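Local coordinates for protein (endonuclease) (Salmonella typhimurium, PDB 1BYR) that is an endonuclease of the PLD-like family, with a mixed beta sheet flanked by helices in each chain of a two-chain assembly, at residues D95-I99 against F137-W141; M43-V47 against Y76-I82. All coordinates share one frame; numbering follows the deposited sequence.

Contact 1 and contact 2 sit on opposite sides of the chain's centre, within one PLD-like domain. Contact 2 comes first along the sequence, packing helix 40-51 against the end of helix 68-79, and is complete before contact 1 begins by laying strand 97-100 and the turn before it on helix 131-146. Their centres are 18 Å apart; the nearest atoms come to about 5 Å without touching. Strands 29-34 and 55-61 of the central sheet lie between them in the fold. Contact 1 begins at the His-x-Lys signature known in this family (His94 and Lys96), so it probably lies close to the active site, and it reaches the second subunit. Contact 2 stays within one chain.

Contact 1 (D95-I99 against F137-W141); sequences DKVII and FLEHW
Asp95, the residue between His94 and Lys96 of the His-x-Lys signature of PLD-like proteins, meets His140 of helix 131-146. The two side chains approach from opposite directions, His140 with CG anti to its backbone N, which extends the imidazole toward the turn. His140 NE2 donates to Asp95 OD2 over 2.8 Å, with a nearly straight N-H...O angle of 167°. The carboxylate oxygen lies in the imidazole plane; the N-H comes to it from well above the carboxylate plane (51°), and the two planes are 76° apart. The other oxygen, Asp95 OD1, is hydrogen-bonded to Ser121 OG of the second subunit. Two partners thus fix the rotation of this buried carboxylate, one in each chain. Tyr9 of the second subunit stacks on His140 and meets Phe137 edge-to-face.

Beside this polar pair the contact is apolar. The two methyls of Val97 meet the Phe137 ring obliquely, CG2 3.7 Å from Phe137 CE1 and CG1 3.8 Å from Phe137 CD1. Further on, Ile99 sends CD1 onto the helix backbone: it lies 3.7 Å from Phe137 O, 3.9 Å from Trp141 CB and 4.2 Å from Leu138 CD1, so one methyl settles on the side of the helical turn that faces the strand.

Lys96, just before the strand, has NZ bonded to His94 O, and Ile98 points to the strand's other face. Strand 97-100 lies between strands 29-34 and 104-108, and helix 131-146 covers the face to which Val97 and Ile99 point, Trp141 NE1 bonding to Met32 O.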
# COMPACT_ATOMS: atom_id res chain seq x y z
N ASP A 95 1.59 1.90 7.47
CA ASP A 95 0.69 0.83 7.03
C ASP A 95 -0.77 1.25 6.90
O ASP A 95 -1.28 2.02 7.71
CB ASP A 95 0.73 -0.36 8.00
CG ASP A 95 2.13 -0.86 8.26
OD1 ASP A 95 2.77 -0.34 9.20
OD2 ASP A 95 2.60 -1.77 7.54
N LYS A 96 -1.44 0.72 5.87
CA LYS A 96 -2.87 0.96 5.63
C LYS A 96 -3.35 -0.49 5.49
O LYS A 96 -3.46 -1.04 4.39
CB LYS A 96 -3.10 1.74 4.33
CG LYS A 96 -2.27 3.01 4.20
CD LYS A 96 -0.96 2.73 3.42
CE LYS A 96 -0.37 3.99 2.79
NZ LYS A 96 -0.10 5.04 3.81
N VAL A 97 -3.60 -1.10 6.63
CA VAL A 97 -3.97 -2.51 6.68
C VAL A 97 -5.20 -2.84 7.53
O VAL A 97 -5.40 -2.27 8.60
CB VAL A 97 -2.79 -3.33 7.25
CG1 VAL A 97 -3.23 -4.77 7.57
CG2 VAL A 97 -1.61 -3.31 6.28
N ILE A 98 -6.02 -3.76 7.03
CA ILE A 98 -7.18 -4.24 7.76
C ILE A 98 -7.14 -5.77 7.73
O ILE A 98 -7.20 -6.38 6.67
CB ILE A 98 -8.53 -3.77 7.14
CG1 ILE A 98 -8.63 -2.24 7.16
CG2 ILE A 98 -9.70 -4.32 7.96
CD1 ILE A 98 -9.96 -1.68 6.67
N ILE A 99 -6.96 -6.37 8.91
CA ILE A 99 -6.92 -7.82 9.04
C ILE A 99 -8.30 -8.24 9.56
O ILE A 99 -8.70 -7.87 10.66
CB ILE A 99 -5.84 -8.27 10.04
CG1 ILE A 99 -4.48 -7.70 9.66
CG2 ILE A 99 -5.76 -9.79 10.08
CD1 ILE A 99 -3.51 -7.60 10.82
N PHE A 137 0.64 -11.00 9.44
CA PHE A 137 0.26 -9.60 9.49
C PHE A 137 -0.15 -9.23 10.90
O PHE A 137 0.09 -8.10 11.36
CB PHE A 137 -0.87 -9.30 8.52
CG PHE A 137 -0.42 -8.59 7.27
CD1 PHE A 137 -0.27 -7.21 7.26
CD2 PHE A 137 -0.15 -9.29 6.11
CE1 PHE A 137 0.14 -6.55 6.12
CE2 PHE A 137 0.26 -8.64 4.96
CZ PHE A 137 0.40 -7.26 4.97
N LEU A 138 -0.78 -10.17 11.60
CA LEU A 138 -1.22 -9.96 12.98
C LEU A 138 -0.03 -9.68 13.91
O LEU A 138 -0.11 -8.82 14.79
CB LEU A 138 -1.99 -11.19 13.48
CG LEU A 138 -2.96 -10.92 14.64
CD1 LEU A 138 -4.15 -10.09 14.13
CD2 LEU A 138 -3.44 -12.24 15.23
N GLU A 139 1.06 -10.40 13.71
CA GLU A 139 2.26 -10.17 14.51
C GLU A 139 2.76 -8.75 14.28
O GLU A 139 3.24 -8.08 15.18
CB GLU A 139 3.35 -11.18 14.14
CG GLU A 139 3.08 -12.59 14.60
CD GLU A 139 4.14 -13.56 14.11
OE1 GLU A 139 4.87 -13.19 13.17
OE2 GLU A 139 4.26 -14.67 14.66
N HIS A 140 2.63 -8.29 13.04
CA HIS A 140 3.03 -6.94 12.63
C HIS A 140 2.11 -5.94 13.32
O HIS A 140 2.56 -4.91 13.83
CB HIS A 140 2.88 -6.83 11.10
CG HIS A 140 3.27 -5.50 10.53
ND1 HIS A 140 4.56 -5.00 10.59
CD2 HIS A 140 2.58 -4.64 9.75
CE1 HIS A 140 4.63 -3.88 9.90
NE2 HIS A 140 3.44 -3.65 9.37
N TRP A 141 0.82 -6.24 13.34
CA TRP A 141 -0.17 -5.37 13.99
C TRP A 141 0.05 -5.32 15.51
O TRP A 141 0.04 -4.25 16.13
CB TRP A 141 -1.58 -5.89 13.70
CG TRP A 141 -2.65 -5.08 14.35
CD1 TRP A 141 -3.32 -4.03 13.81
CD2 TRP A 141 -3.10 -5.19 15.71
NE1 TRP A 141 -4.17 -3.48 14.75
CE2 TRP A 141 -4.05 -4.17 15.93
CE3 TRP A 141 -2.79 -6.06 16.77
CZ2 TRP A 141 -4.70 -3.99 17.15
CZ3 TRP A 141 -3.43 -5.88 18.00
CH2 TRP A 141 -4.37 -4.84 18.18

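Contact 2 (M43-V47 against Y76-I82)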
# COMPACT_ATOMS: atom_id res chain seq x y z
N MET A 43 -15.13 5.04 9.14
CA MET A 43 -15.46 5.06 10.58
C MET A 43 -16.85 4.49 10.84
O MET A 43 -17.03 3.68 11.75
CB MET A 43 -15.36 6.48 11.13
CG MET A 43 -14.03 7.18 10.80
SD MET A 43 -12.54 6.22 11.23
CE MET A 43 -11.34 6.93 10.03
N LYS A 44 -17.82 4.90 10.04
CA LYS A 44 -19.19 4.42 10.20
C LYS A 44 -19.24 2.92 10.04
O LYS A 44 -19.96 2.24 10.78
CB LYS A 44 -20.10 5.06 9.17
CG LYS A 44 -20.51 6.47 9.52
CD LYS A 44 -21.37 7.06 8.44
CE LYS A 44 -21.12 8.54 8.32
NZ LYS A 44 -22.39 9.21 7.95
N ALA A 45 -18.47 2.41 9.08
CA ALA A 45 -18.42 0.97 8.83
C ALA A 45 -17.76 0.21 9.99
O ALA A 45 -18.22 -0.87 10.36
CB ALA A 45 -17.68 0.68 7.51
N LEU A 46 -16.70 0.76 10.56
CA LEU A 46 -16.01 0.12 11.67
C LEU A 46 -16.93 0.03 12.89
O LEU A 46 -17.03 -1.02 13.53
CB LEU A 46 -14.72 0.87 12.02
CG LEU A 46 -13.59 0.76 10.98
CD1 LEU A 46 -12.59 1.91 11.16
CD2 LEU A 46 -12.92 -0.60 11.10
N VAL A 47 -17.62 1.12 13.20
CA VAL A 47 -18.53 1.11 14.34
C VAL A 47 -19.74 0.21 14.07
O VAL A 47 -20.29 -0.38 15.01
CB VAL A 47 -19.00 2.54 14.70
CG1 VAL A 47 -17.82 3.51 14.68
CG2 VAL A 47 -20.07 2.99 13.73
N TYR A 76 -15.00 9.77 17.46
CA TYR A 76 -16.13 8.95 17.03
C TYR A 76 -15.85 7.47 17.33
O TYR A 76 -16.69 6.77 17.89
CB TYR A 76 -16.36 9.15 15.54
CG TYR A 76 -17.49 8.33 14.98
CD1 TYR A 76 -18.79 8.50 15.42
CD2 TYR A 76 -17.25 7.36 14.01
CE1 TYR A 76 -19.82 7.74 14.91
CE2 TYR A 76 -18.27 6.60 13.50
CZ TYR A 76 -19.55 6.79 13.95
OH TYR A 76 -20.57 6.02 13.43
N ILE A 77 -14.65 7.01 16.99
CA ILE A 77 -14.27 5.62 17.21
C ILE A 77 -14.18 5.24 18.71
O ILE A 77 -14.73 4.21 19.12
CB ILE A 77 -12.93 5.30 16.50
CG1 ILE A 77 -13.11 5.42 14.99
CG2 ILE A 77 -12.43 3.92 16.87
CD1 ILE A 77 -13.98 4.35 14.38
N ALA A 78 -13.50 6.05 19.51
CA ALA A 78 -13.39 5.75 20.93
C ALA A 78 -14.76 5.75 21.64
O ALA A 78 -15.03 4.89 22.47
CB ALA A 78 -12.46 6.75 21.61
N ASN A 79 -15.62 6.70 21.28
CA ASN A 79 -16.96 6.81 21.86
C ASN A 79 -17.79 5.55 21.66
O ASN A 79 -18.74 5.29 22.40
CB ASN A 79 -17.72 8.00 21.26
CG ASN A 79 -17.18 9.33 21.74
OD1 ASN A 79 -16.70 9.45 22.87
ND2 ASN A 79 -17.25 10.33 20.89
N SER A 80 -17.42 4.76 20.65
CA SER A 80 -18.12 3.51 20.34
C SER A 80 -17.58 2.30 21.10
O SER A 80 -18.06 1.19 20.93
CB SER A 80 -18.05 3.21 18.85
OG SER A 80 -18.69 4.23 18.12
N GLY A 81 -16.56 2.50 21.93
CA GLY A 81 -16.02 1.38 22.68
C GLY A 81 -14.99 0.58 21.90
O GLY A 81 -14.61 -0.50 22.32
N ILE A 82 -14.53 1.11 20.77
CA ILE A 82 -13.52 0.41 19.98
C ILE A 82 -12.15 0.78 20.50
O ILE A 82 -11.76 1.95 20.46
CB ILE A 82 -13.56 0.81 18.47
CG1 ILE A 82 -14.69 0.07 17.75
CG2 ILE A 82 -12.23 0.46 17.79
CD1 ILE A 82 -15.10 0.74 16.43
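Val47 is the main bump here, and the hollow that takes it is built from Tyr76, Ile77, Ser80 and Ile82. Its CG1 comes within 3.3 Å of Tyr76 CE2, a tight fit, while Ser80 OG at 3.6 Å and Ile77 CD1 at 3.9 Å from the same methyl close other parts of the hollow. With chi1 at -45°, CG1 is anti to the carbonyl carbon and CG2 falls between backbone N and C, close to the phenol oxygen: CG2 to Tyr76 OH is 3.1 Å.

Tyr76, in turn, extended from its backbone N (chi1 179°), reaches across to helix 40-51. One edge of its ring abuts the helix at Met43, where CB is 3.6 Å from Tyr76 CD2, and the hydroxyl end passes over the CA of Lys44. Met43 then bends at chi2, leading its thioether off to cross Ile77 at about a right angle, SD 3.9 Å from Ile77 CG1. On the sheet side, Ile82 CD1 tucks in against the middle of helix 40-51, 3.9 Å from Leu46 O.

Gly81, with positive phi, ends helix 68-79 in a Schellman motif and turns the chain so that Ile82 can come back against Leu46 and Val47. Leu46, Ile77 and Ile82 all rest on Ile58 of strand 55-61. This is the packing of neighbouring helices in two consecutive beta-alpha-beta crossovers, 29-34 to 55-61 and 55-61 to 84-87, on one face of the parallel part of the sheet.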